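Local coordinates for protein membrane-bound protease PH1510 (Pyrococcus horikoshii, PDB 6M4B) that cleaves protein substrates, including casein and a stomatin homologue, near hydrophobic or aromatic residues, this chain being the N-terminal serine-protease domain of a longer membrane protein, at residues I31-A34 against E35-A39; I95-A98 against P99-I103; I146-E149 against F150-D154; K188-N192 against G193-T197. The protein carries 1 engineered substitution. One frame throughout, in Å; residues are numbered along the deposited sequence.

Interaction 1 (I31-A34 against E35-A39); sequences ITIA and EQDNA
E35 folds back over I31, one helical turn earlier: E35 N donates to I31 O at 2.9 Å, and E35 CD lies across the isoleucine branch, 4.0 Å from I31 CG2. With CG beside its backbone N (chi1 -72°) and the rest of the chain extended, the carboxylate is carried back along the helix, where OE1 forms a salt bridge with R62 and OE2 accepts from K67 N. With an alanine in this position, R62 would probably lose its carboxylate mate and K67 N its acceptor, and I31 CG2 would lose part of its cover. Q36 follows with an almost straight backbone bond (172°), Q36 N to T32 O at 2.8 Å. Its amide nitrogen, Q36 NE2, rests 3.5 Å from the T32 CG2 methyl; the threonine hydroxyl turns instead to D28 O and R62 NH2. D37 is the first residue to leave helical conformation, yet D37 N still reaches I33 O at 3.0 Å, its side chain lying alongside that of I33. N38 then adopts positive phi (50°) and acts as the C-prime residue of a Schellman motif. Its own N38 N bonds to E35 O at 2.9 Å, while A39 N returns to A34 O at 3.0 Å. The same reversal brings A39 CB within 4.1 Å of A34 CB, a small apolar contact at the helix end. Within the beta-alpha-beta unit this motif ends helix 21-36 before strand 41-47: both alanines pack on Y11 of strand 9-16 and on I68, and I31 rests on R62 and I63 of helix 53-64.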
# COMPACT_ATOMS: atom_id res chain seq x y z
N ILE A 31 -15.86 -0.96 9.59
CA ILE A 31 -15.20 0.34 9.59
C ILE A 31 -16.14 1.40 9.01
O ILE A 31 -16.18 2.53 9.49
CB ILE A 31 -13.84 0.28 8.83
CG1 ILE A 31 -12.87 -0.64 9.56
CG2 ILE A 31 -13.22 1.67 8.70
CD1 ILE A 31 -11.65 -1.05 8.75
N THR A 32 -16.89 1.05 7.96
CA THR A 32 -17.80 2.03 7.33
C THR A 32 -18.85 2.50 8.35
O THR A 32 -19.08 3.71 8.53
CB THR A 32 -18.50 1.49 6.05
OG1 THR A 32 -17.50 1.03 5.13
CG2 THR A 32 -19.28 2.61 5.38
N ILE A 33 -19.42 1.54 9.05
CA ILE A 33 -20.39 1.86 10.10
C ILE A 33 -19.80 2.85 11.11
O ILE A 33 -20.36 3.92 11.34
CB ILE A 33 -20.89 0.59 10.82
CG1 ILE A 33 -21.78 -0.22 9.88
CG2 ILE A 33 -21.68 0.96 12.07
CD1 ILE A 33 -22.08 -1.63 10.34
N ALA A 34 -18.65 2.51 11.67
CA ALA A 34 -18.01 3.35 12.66
C ALA A 34 -17.67 4.74 12.12
O ALA A 34 -17.77 5.72 12.86
CB ALA A 34 -16.75 2.67 13.17
N GLU A 35 -17.23 4.84 10.86
CA GLU A 35 -16.96 6.16 10.21
C GLU A 35 -18.27 6.96 10.03
O GLU A 35 -18.34 8.14 10.36
CB GLU A 35 -16.36 5.98 8.79
CG GLU A 35 -14.93 5.48 8.67
CD GLU A 35 -14.52 5.17 7.23
OE1 GLU A 35 -15.33 4.63 6.43
OE2 GLU A 35 -13.34 5.41 6.89
N GLN A 36 -19.32 6.31 9.53
CA GLN A 36 -20.63 6.97 9.37
C GLN A 36 -21.17 7.52 10.67
O GLN A 36 -21.76 8.59 10.64
CB GLN A 36 -21.66 6.04 8.76
CG GLN A 36 -21.57 6.01 7.24
CD GLN A 36 -22.24 4.78 6.64
OE1 GLN A 36 -22.89 4.00 7.35
NE2 GLN A 36 -22.11 4.62 5.32
N ASP A 37 -20.94 6.83 11.80
CA ASP A 37 -21.35 7.35 13.13
C ASP A 37 -20.33 8.29 13.80
O ASP A 37 -20.52 8.67 14.94
CB ASP A 37 -21.75 6.21 14.09
CG ASP A 37 -22.80 5.24 13.48
OD1 ASP A 37 -23.39 5.56 12.42
OD2 ASP A 37 -23.04 4.16 14.06
N ASN A 38 -19.30 8.74 13.08
CA ASN A 38 -18.22 9.59 13.66
C ASN A 38 -17.65 9.04 14.96
O ASN A 38 -17.36 9.81 15.92
CB ASN A 38 -18.69 11.05 13.92
CG ASN A 38 -19.19 11.73 12.67
OD1 ASN A 38 -20.37 12.05 12.55
ND2 ASN A 38 -18.29 11.93 11.71
N ALA A 39 -17.44 7.73 15.00
CA ALA A 39 -16.81 7.12 16.17
C ALA A 39 -15.42 7.69 16.43
O ALA A 39 -14.72 8.14 15.50
CB ALA A 39 -16.73 5.62 16.01

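Interaction 2 (I95-A98 against P99-I103); sequences IAMA and PGTSI
T101 grips A98 through its side chain: T101 OG1 donates to A98 O over 2.6 Å, approaching in the carbonyl plane. The backbone bond from T101 N to the same oxygen is long and weak at 3.4 Å, although A98 to T101 form a type II beta turn, with G100 at positive phi (79°). The first torsion of T101 puts the hydroxyl there: at 58° it holds OG1 between the backbone N and the carbonyl carbon, facing back to A98, while T101 CG2 settles 4.0 Å from A98 CB. Beneath the turn M97 reaches across to the returning chain. Its chain bends at chi3 (77°), bringing M97 CE to 3.3 Å from T101 OG1 and M97 SD to 3.7 Å from I103 CG2, the M97 and I103 side chains crossing at about a right angle. A second shell holds these groups. P159 and A162 of helix 159-164 and V74 of strand 70-74 pack round M97 and T101, T86 and A89 of helix 84-90 meet I103, and backbone bonds to V170 fix M97 in the parallel sheet. The turn thus passes the chain from strand 94-97 to strand 102-104, which leads to the substrate-binding segment A105 to L110. Chemically, A98 O receives one short bond from a hydroxyl and one weak bond from an amide, which suggests that the threonine side chain contributes much to closing the turn, next to the apolar M97 and I103.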
# COMPACT_ATOMS: atom_id res chain seq x y z
N ILE A 95 -1.85 -1.09 18.05
CA ILE A 95 -1.96 -2.51 18.25
C ILE A 95 -1.96 -2.75 19.73
O ILE A 95 -1.08 -2.26 20.43
CB ILE A 95 -0.77 -3.30 17.62
CG1 ILE A 95 -0.62 -3.00 16.12
CG2 ILE A 95 -1.01 -4.79 17.79
CD1 ILE A 95 0.77 -3.36 15.59
N ALA A 96 -2.90 -3.57 20.15
CA ALA A 96 -2.95 -4.09 21.51
C ALA A 96 -2.99 -5.61 21.47
O ALA A 96 -3.61 -6.21 20.57
CB ALA A 96 -4.19 -3.56 22.20
N MET A 97 -2.33 -6.22 22.44
CA MET A 97 -2.38 -7.69 22.61
C MET A 97 -2.81 -8.13 24.05
O MET A 97 -2.37 -7.56 25.02
CB MET A 97 -1.03 -8.31 22.26
CG MET A 97 -0.65 -8.19 20.77
SD MET A 97 0.97 -8.90 20.46
CE MET A 97 0.55 -10.64 20.47
N ALA A 98 -3.74 -9.06 24.12
CA ALA A 98 -4.10 -9.70 25.41
C ALA A 98 -2.97 -10.63 25.85
O ALA A 98 -2.26 -11.15 24.99
CB ALA A 98 -5.37 -10.50 25.25
N PRO A 99 -2.77 -10.80 27.18
CA PRO A 99 -1.74 -11.78 27.59
C PRO A 99 -2.13 -13.16 27.09
O PRO A 99 -3.34 -13.41 26.88
CB PRO A 99 -1.74 -11.69 29.11
CG PRO A 99 -2.27 -10.31 29.42
CD PRO A 99 -3.31 -10.07 28.34
N GLY A 100 -1.12 -13.96 26.76
CA GLY A 100 -1.30 -15.28 26.15
C GLY A 100 -1.59 -15.31 24.66
O GLY A 100 -2.11 -16.30 24.13
N THR A 101 -1.28 -14.22 23.95
CA THR A 101 -1.54 -14.16 22.51
C THR A 101 -0.23 -14.15 21.78
O THR A 101 0.83 -14.11 22.39
CB THR A 101 -2.41 -12.95 22.08
OG1 THR A 101 -1.77 -11.74 22.48
CG2 THR A 101 -3.80 -13.05 22.66
N SER A 102 -0.29 -14.17 20.47
CA SER A 102 0.90 -14.32 19.66
C SER A 102 0.84 -13.40 18.43
O SER A 102 -0.22 -13.20 17.83
CB SER A 102 0.99 -15.79 19.22
OG SER A 102 2.21 -16.02 18.60
N ILE A 103 1.98 -12.88 18.01
CA ILE A 103 2.03 -12.12 16.73
C ILE A 103 3.25 -12.56 15.92
O ILE A 103 4.28 -12.90 16.48
CB ILE A 103 2.00 -10.59 16.99
CG1 ILE A 103 1.90 -9.80 15.68
CG2 ILE A 103 3.22 -10.14 17.78
CD1 ILE A 103 1.48 -8.37 15.90

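Interaction 3 (I146-E149 against F150-D154); sequences IAEE and FITKD
The C-terminal turns of helix 144-152, beside the substrate-binding residues C106 and R107, are where I146 and F150 meet. F150 N donates to I146 O at 3.0 Å and more weakly to A147 O. The phenyl ring is laid back along the helix, so that I146 O stands over one face, 3.7 Å above the ring plane and displaced toward its rim. I146 CG2, placed anti to its backbone N, touches the ring at F150 CE1, 3.6 Å away. C106, T86 and L157 also pack on this ring, and an alanine at F150 would probably open a gap between them and leave I146 CG2 without its aromatic partner. Between them in the chain, E148 O takes two donors: T152 N at 3.0 Å in the carbonyl plane, and I151 N at 2.8 Å from 45° above it. E148 CG meets T152 CG2 at 3.9 Å, while the glutamate's OE2 forms a salt bridge with K134. On the outer side E149 and K153 run alongside each other, but E149 OE2 and K153 NZ remain 4.7 Å apart, too far for a salt bridge, though the opposite charges may still attract weakly. D154, the first residue to leave the helix, at positive phi (56°), accepts from R107 N through OD1; R107 NH1 in turn donates to T152 O. Mixed four- and three-residue backbone bonds, then a residue of left-handed conformation, are typical of an alpha-helix C-terminus, here set against the substrate-binding segment.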
# COMPACT_ATOMS: atom_id res chain seq x y z
N ILE A 146 12.56 -6.21 13.45
CA ILE A 146 11.72 -7.30 13.96
C ILE A 146 10.68 -7.70 12.95
O ILE A 146 10.46 -8.89 12.75
CB ILE A 146 11.00 -6.95 15.29
CG1 ILE A 146 12.03 -6.87 16.42
CG2 ILE A 146 9.91 -7.97 15.64
CD1 ILE A 146 12.69 -8.19 16.79
N ALA A 147 10.06 -6.72 12.31
CA ALA A 147 9.05 -7.03 11.28
C ALA A 147 9.63 -7.91 10.18
O ALA A 147 9.00 -8.86 9.73
CB ALA A 147 8.44 -5.76 10.69
N GLU A 148 10.84 -7.58 9.74
CA GLU A 148 11.55 -8.39 8.73
C GLU A 148 11.77 -9.80 9.26
O GLU A 148 11.47 -10.77 8.59
CB GLU A 148 12.89 -7.74 8.34
CG GLU A 148 13.64 -8.56 7.30
CD GLU A 148 14.92 -7.92 6.75
OE1 GLU A 148 15.70 -8.64 6.13
OE2 GLU A 148 15.19 -6.73 6.94
N GLU A 149 12.20 -9.92 10.52
CA GLU A 149 12.37 -11.25 11.10
C GLU A 149 11.13 -12.09 11.20
O GLU A 149 11.23 -13.32 11.17
CB GLU A 149 13.09 -11.18 12.42
CG GLU A 149 14.48 -10.51 12.32
CD GLU A 149 15.17 -10.41 13.66
OE1 GLU A 149 14.67 -10.98 14.63
OE2 GLU A 149 16.24 -9.82 13.75
N PHE A 150 9.95 -11.48 11.30
CA PHE A 150 8.76 -12.30 11.23
C PHE A 150 8.77 -13.18 9.97
O PHE A 150 8.11 -14.21 9.93
CB PHE A 150 7.45 -11.47 11.19
CG PHE A 150 7.14 -10.65 12.42
CD1 PHE A 150 7.59 -11.02 13.69
CD2 PHE A 150 6.38 -9.47 12.29
CE1 PHE A 150 7.28 -10.27 14.80
CE2 PHE A 150 6.05 -8.71 13.41
CZ PHE A 150 6.48 -9.12 14.68
N ILE A 151 9.39 -12.68 8.91
CA ILE A 151 9.47 -13.39 7.66
C ILE A 151 10.75 -14.23 7.65
O ILE A 151 10.68 -15.43 7.45
CB ILE A 151 9.46 -12.42 6.43
CG1 ILE A 151 8.07 -11.83 6.24
CG2 ILE A 151 9.89 -13.11 5.14
CD1 ILE A 151 7.97 -10.80 5.14
N THR A 152 11.91 -13.60 7.83
CA THR A 152 13.18 -14.28 7.55
C THR A 152 13.49 -15.40 8.56
O THR A 152 14.17 -16.34 8.23
CB THR A 152 14.35 -13.32 7.55
OG1 THR A 152 14.41 -12.66 8.83
CG2 THR A 152 14.23 -12.31 6.38
N LYS A 153 13.00 -15.26 9.79
CA LYS A 153 13.18 -16.24 10.86
C LYS A 153 11.87 -16.91 11.23
O LYS A 153 11.85 -17.79 12.06
CB LYS A 153 13.81 -15.54 12.06
CG LYS A 153 15.25 -15.22 11.76
CD LYS A 153 16.05 -14.43 12.77
CE LYS A 153 17.30 -13.87 12.08
NZ LYS A 153 18.54 -13.81 12.92
N ASP A 154 10.77 -16.53 10.61
CA ASP A 154 9.45 -16.98 11.06
C ASP A 154 9.20 -16.63 12.55
O ASP A 154 8.47 -17.31 13.26
CB ASP A 154 9.27 -18.49 10.78
CG ASP A 154 7.84 -18.86 10.52
OD1 ASP A 154 7.11 -18.03 9.95
OD2 ASP A 154 7.41 -19.98 10.89

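Interaction 4 (K188-N192 against G193-T197); sequences KIPVN and GRYVT
P190 and Y195 form the closely packed side of this contact, their side chains lying next to each other and pointing the same way. P190 CG sits over the face of the tyrosine ring, 4.3 Å from its centroid and 28° off the normal, a CH-pi contact that brings it to 3.8 Å from Y195 CZ. With Y195 CG beside its backbone N (chi1 -62°), the ring swings back to the incoming chain, and K188 O meets its edge, 3.6 Å from Y195 CE1. The second subunit covers this part as well: its K124, an active-site residue, makes a cation-pi contact with Y195, and its I125 packs on both P190 and Y195. The interface thus engages the active-site lysine of the neighbouring chain, consistent with an inactive dimer form, though the nucleophile is in any case replaced by the engineered A83. The backbone motif behind this packing is a tight beta-hairpin turn of type I', V191 to R194, closed by an antiparallel hydrogen-bonded pair: V191 N to R194 O at 2.8 Å, practically straight at 177°, and R194 N to V191 O at 3.0 Å, coming from well above the carbonyl plane. R194 O also receives a CA-H contact from P190 CA at 3.4 Å. Farther along, V196 CG2 touches V191 CB at 4.0 Å, the modest apolar counterpart of the proline-tyrosine pair. Looser by far is the tip. N192 and G193 both take positive phi, as this turn demands. Both residues are exposed to solvent, as is R194, whose bent side chain leads its guanidinium group away from the hairpin.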
# COMPACT_ATOMS: atom_id res chain seq x y z
N LYS A 188 -0.42 5.73 15.40
CA LYS A 188 0.92 5.53 14.90
C LYS A 188 1.04 5.82 13.41
O LYS A 188 2.13 6.00 12.91
CB LYS A 188 1.42 4.10 15.19
CG LYS A 188 1.62 3.75 16.66
CD LYS A 188 2.37 4.75 17.53
CE LYS A 188 3.78 5.12 17.09
NZ LYS A 188 4.73 4.03 17.33
N ILE A 189 -0.08 5.85 12.71
CA ILE A 189 -0.13 6.26 11.32
C ILE A 189 -1.18 7.40 11.26
O ILE A 189 -2.00 7.54 12.16
CB ILE A 189 -0.52 5.11 10.34
CG1 ILE A 189 -1.86 4.48 10.70
CG2 ILE A 189 0.54 4.04 10.33
CD1 ILE A 189 -2.39 3.48 9.67
N PRO A 190 -1.11 8.25 10.24
CA PRO A 190 -2.08 9.35 10.15
C PRO A 190 -3.53 8.89 9.93
O PRO A 190 -3.79 7.79 9.45
CB PRO A 190 -1.58 10.17 8.92
CG PRO A 190 -0.24 9.64 8.60
CD PRO A 190 -0.19 8.22 9.10
N VAL A 191 -4.45 9.73 10.34
CA VAL A 191 -5.88 9.62 10.00
C VAL A 191 -6.09 10.87 9.18
O VAL A 191 -5.88 11.97 9.73
CB VAL A 191 -6.78 9.63 11.26
CG1 VAL A 191 -8.27 9.55 10.91
CG2 VAL A 191 -6.42 8.47 12.16
N ASN A 192 -6.38 10.71 7.86
CA ASN A 192 -6.39 11.83 6.84
C ASN A 192 -5.36 12.92 7.13
O ASN A 192 -5.72 14.08 7.39
CB ASN A 192 -7.78 12.48 6.71
CG ASN A 192 -8.85 11.51 6.22
OD1 ASN A 192 -8.74 10.83 5.17
ND2 ASN A 192 -9.93 11.46 6.99
N GLY A 193 -4.09 12.51 7.18
CA GLY A 193 -2.95 13.42 7.28
C GLY A 193 -2.57 13.93 8.66
O GLY A 193 -1.57 14.65 8.77
N ARG A 194 -3.32 13.55 9.71
CA ARG A 194 -3.00 13.98 11.08
C ARG A 194 -2.80 12.79 12.02
O ARG A 194 -3.58 11.81 12.01
CB ARG A 194 -4.14 14.83 11.69
CG ARG A 194 -4.60 16.08 10.96
CD ARG A 194 -4.93 17.20 11.95
NE ARG A 194 -3.73 17.59 12.72
CZ ARG A 194 -3.70 18.06 13.98
NH1 ARG A 194 -4.82 18.21 14.69
NH2 ARG A 194 -2.54 18.37 14.55
N TYR A 195 -1.85 12.90 12.92
CA TYR A 195 -1.71 11.95 13.98
C TYR A 195 -2.62 12.34 15.16
O TYR A 195 -2.21 13.08 16.04
CB TYR A 195 -0.25 11.84 14.38
CG TYR A 195 0.65 11.36 13.28
CD1 TYR A 195 0.93 9.99 13.11
CD2 TYR A 195 1.27 12.26 12.42
CE1 TYR A 195 1.77 9.52 12.11
CE2 TYR A 195 2.14 11.81 11.44
CZ TYR A 195 2.37 10.43 11.28
OH TYR A 195 3.17 9.99 10.31
N VAL A 196 -3.80 11.74 15.18
CA VAL A 196 -4.85 11.99 16.17
C VAL A 196 -4.50 11.46 17.55
O VAL A 196 -4.02 10.36 17.67
CB VAL A 196 -6.19 11.34 15.66
CG1 VAL A 196 -7.27 11.41 16.72
CG2 VAL A 196 -6.69 12.05 14.43
N THR A 197 -4.78 12.23 18.60
CA THR A 197 -4.65 11.76 19.99
C THR A 197 -5.94 11.06 20.41
O THR A 197 -6.99 11.62 20.27
CB THR A 197 -4.29 12.92 20.95
OG1 THR A 197 -3.02 13.46 20.57
CG2 THR A 197 -4.17 12.44 22.43

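In the fold
Along the chain the four contacts come in series, each complete before the next begins. Interactions 1 and 3 both end helices, yet their centres are about 34 Å apart on opposite sides of the chain's centre: one finishes helix 21-36 in the first beta-alpha-beta unit, the other helix 144-152 by the substrate-binding residues. Interaction 2 comes between them in the sequence, about 17 Å from interaction 3 and about 25 Å from interaction 1 by centres, and joins the parallel sheet to the small mixed sheet. Interaction 4 belongs to the loop before strand 204-207, about 16 Å from interaction 1 between centres. Interactions 2 and 3, about 4 Å apart at their nearest atoms, adjoin the substrate-binding segment, while interaction 4 meets the second subunit.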